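PDB 3KTN: carbohydrate kinase, pfkB family from Enterococcus faecalis, which probably phosphorylates 2-keto-3-deoxygluconate or a related sugar acid, as a magnesium-binding kinase of the ribokinase-like PfkB family. Local coordinates for residues A[114-118]-A[119-123]. Residues are numbered along the deposited sequence; the frame is centred on the assembly and turned at random.
Sequences GISEA and KDYDF
The Tyr121 ring meets Ser116 OG at its edge, near the ring plane, and there the phenol donates a hydrogen bond to the serine hydroxyl, with Tyr121 OH 2.7 Å from Ser116 OG. The same OG also bonds to Phe113 O, which fixes its rotation. Ala118 O lies at the tyrosine's edge too, while Glu117 O sits oblique to the ring, 3.3 Å from Tyr121 CD2. Phe123 carries Tyr121 CB on one face, offset toward the rim, and its CE2 touches Ala118 CB at 4.2 Å. From the rest of the chain, Lys56 makes a cation-pi contact with the Tyr121 ring and Phe8 meets it edge-to-face; Ala118 and Phe123 pack on helix 144-159.

Ahead of these rings the backbone makes a short 3-10 turn, in the loop that leads from strand 101-105 to helix 123-127. Asp120 N bonds to Glu117 O, and Tyr121 N follows to Ala118 O at 3.0 Å. Asp120 closes the turn from its side chain: with CG beside its own backbone N (chi1 -63°), OD2 reaches back to Glu117 N at 2.7 Å in a nearly straight bond (176°), met on the anti side of the carboxylate. Lys83 forms a salt bridge with that same OD2, which probably eases the closeness of the Asp120 and Glu117 carboxylates.

Glu117 and Lys119 run side by side, both extended beyond CG, and end in a long salt bridge, OE1 of Glu117 to NZ of Lys119 at 3.6 Å. The carboxylates of Glu117 and Asp120 are turned 49° apart, and one water donates to both, firmly to Asp120 OD1 (2.6 Å) and weakly to Glu117 OE1.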
ATOM      1  N   GLY A 114     -12.752   4.585  30.584  1.00 36.18           N
ATOM      2  CA  GLY A 114     -12.113   4.982  31.823  1.00 38.96           C
ATOM      3  C   GLY A 114     -12.852   6.013  32.665  1.00 40.69           C
ATOM      4  O   GLY A 114     -12.656   6.063  33.882  1.00 41.33           O
ATOM      5  N   ILE A 115     -13.689   6.837  32.036  1.00 40.35           N
ATOM      6  CA  ILE A 115     -14.426   7.863  32.767  1.00 41.92           C
ATOM      7  C   ILE A 115     -15.872   7.475  33.062  1.00 43.09           C
ATOM      8  O   ILE A 115     -16.636   8.273  33.600  1.00 44.59           O
ATOM      9  CB  ILE A 115     -14.443   9.210  32.006  1.00 40.81           C
ATOM     10  CG1 ILE A 115     -15.322   9.105  30.760  1.00 41.89           C
ATOM     11  CG2 ILE A 115     -13.032   9.606  31.616  1.00 41.80           C
ATOM     12  CD1 ILE A 115     -15.624  10.447  30.128  1.00 41.27           C
ATOM     13  N   SER A 116     -16.256   6.258  32.702  1.00 44.89           N
ATOM     14  CA  SER A 116     -17.616   5.812  32.949  1.00 47.53           C
ATOM     15  C   SER A 116     -17.702   5.072  34.285  1.00 49.09           C
ATOM     16  O   SER A 116     -16.756   4.403  34.702  1.00 48.34           O
ATOM     17  CB  SER A 116     -18.089   4.908  31.814  1.00 46.97           C
ATOM     18  OG  SER A 116     -17.298   3.738  31.744  1.00 51.64           O
ATOM     19  N   GLU A 117     -18.844   5.200  34.952  1.00 51.01           N
ATOM     20  CA  GLU A 117     -19.052   4.556  36.242  1.00 52.93           C
ATOM     21  C   GLU A 117     -20.243   3.612  36.227  1.00 51.82           C
ATOM     22  O   GLU A 117     -21.043   3.613  35.293  1.00 51.53           O
ATOM     23  CB  GLU A 117     -19.228   5.622  37.327  1.00 55.57           C
ATOM     24  CG  GLU A 117     -20.001   6.843  36.860  1.00 60.67           C
ATOM     25  CD  GLU A 117     -19.897   8.008  37.827  1.00 64.44           C
ATOM     26  OE1 GLU A 117     -20.374   9.111  37.478  1.00 66.04           O
ATOM     27  OE2 GLU A 117     -19.340   7.820  38.934  1.00 65.41           O
ATOM     28  N   ALA A 118     -20.348   2.802  37.276  1.00 51.14           N
ATOM     29  CA  ALA A 118     -21.421   1.828  37.398  1.00 50.47           C
ATOM     30  C   ALA A 118     -22.803   2.387  37.083  1.00 50.72           C
ATOM     31  O   ALA A 118     -23.625   1.703  36.473  1.00 49.33           O
ATOM     32  CB  ALA A 118     -21.412   1.225  38.793  1.00 49.90           C
ATOM     33  N   LYS A 119     -23.059   3.630  37.484  1.00 51.64           N
ATOM     34  CA  LYS A 119     -24.368   4.227  37.242  1.00 54.04           C
ATOM     35  C   LYS A 119     -24.639   4.486  35.763  1.00 53.57           C
ATOM     36  O   LYS A 119     -25.780   4.735  35.374  1.00 52.07           O
ATOM     37  CB  LYS A 119     -24.532   5.527  38.043  1.00 56.36           C
ATOM     38  CG  LYS A 119     -23.734   6.714  37.527  1.00 60.26           C
ATOM     39  CD  LYS A 119     -24.039   7.968  38.347  1.00 62.53           C
ATOM     40  CE  LYS A 119     -23.320   9.187  37.790  1.00 65.71           C
ATOM     41  NZ  LYS A 119     -23.577  10.424  38.583  1.00 67.45           N
ATOM     42  N   ASP A 120     -23.596   4.428  34.940  1.00 53.36           N
ATOM     43  CA  ASP A 120     -23.763   4.643  33.506  1.00 52.58           C
ATOM     44  C   ASP A 120     -24.176   3.351  32.806  1.00 50.87           C
ATOM     45  O   ASP A 120     -24.535   3.368  31.632  1.00 50.76           O
ATOM     46  CB  ASP A 120     -22.465   5.156  32.879  1.00 54.32           C
ATOM     47  CG  ASP A 120     -22.037   6.499  33.431  1.00 57.03           C
ATOM     48  OD1 ASP A 120     -22.887   7.411  33.502  1.00 58.91           O
ATOM     49  OD2 ASP A 120     -20.847   6.646  33.785  1.00 58.76           O
ATOM     50  N   TYR A 121     -24.137   2.235  33.530  1.00 49.91           N
ATOM     51  CA  TYR A 121     -24.490   0.938  32.956  1.00 49.53           C
ATOM     52  C   TYR A 121     -25.727   0.309  33.584  1.00 50.52           C
ATOM     53  O   TYR A 121     -25.877   0.300  34.806  1.00 51.08           O
ATOM     54  CB  TYR A 121     -23.327  -0.043  33.119  1.00 47.91           C
ATOM     55  CG  TYR A 121     -22.021   0.384  32.480  1.00 46.55           C
ATOM     56  CD1 TYR A 121     -21.757   0.132  31.129  1.00 45.04           C
ATOM     57  CD2 TYR A 121     -21.034   1.008  33.238  1.00 44.84           C
ATOM     58  CE1 TYR A 121     -20.528   0.492  30.556  1.00 44.18           C
ATOM     59  CE2 TYR A 121     -19.817   1.369  32.684  1.00 43.95           C
ATOM     60  CZ  TYR A 121     -19.564   1.111  31.348  1.00 44.25           C
ATOM     61  OH  TYR A 121     -18.342   1.472  30.829  1.00 41.98           O
ATOM     62  N   ASP A 122     -26.602  -0.240  32.749  1.00 50.80           N
ATOM     63  CA  ASP A 122     -27.802  -0.894  33.250  1.00 50.70           C
ATOM     64  C   ASP A 122     -27.491  -2.376  33.403  1.00 48.93           C
ATOM     65  O   ASP A 122     -28.024  -3.207  32.668  1.00 48.09           O
ATOM     66  CB  ASP A 122     -28.963  -0.719  32.273  1.00 53.21           C
ATOM     67  CG  ASP A 122     -30.305  -1.082  32.893  1.00 56.89           C
ATOM     68  OD1 ASP A 122     -30.374  -2.094  33.624  1.00 57.46           O
ATOM     69  OD2 ASP A 122     -31.291  -0.356  32.642  1.00 58.47           O
ATOM     70  N   PHE A 123     -26.631  -2.700  34.364  1.00 49.00           N
ATOM     71  CA  PHE A 123     -26.228  -4.085  34.601  1.00 50.24           C
ATOM     72  C   PHE A 123     -27.395  -5.037  34.819  1.00 52.08           C
ATOM     73  O   PHE A 123     -27.357  -6.185  34.371  1.00 52.02           O
ATOM     74  CB  PHE A 123     -25.269  -4.167  35.792  1.00 48.81           C
ATOM     75  CG  PHE A 123     -23.943  -3.491  35.556  1.00 48.59           C
ATOM     76  CD1 PHE A 123     -23.217  -3.736  34.392  1.00 48.77           C
ATOM     77  CD2 PHE A 123     -23.406  -2.631  36.507  1.00 47.90           C
ATOM     78  CE1 PHE A 123     -21.977  -3.132  34.180  1.00 48.58           C
ATOM     79  CE2 PHE A 123     -22.166  -2.023  36.307  1.00 48.90           C
ATOM     80  CZ  PHE A 123     -21.450  -2.275  35.139  1.00 48.39           C
TER
HETATM   81  O   HOH W   1     -22.456   9.584  34.927  1.00 68.75           O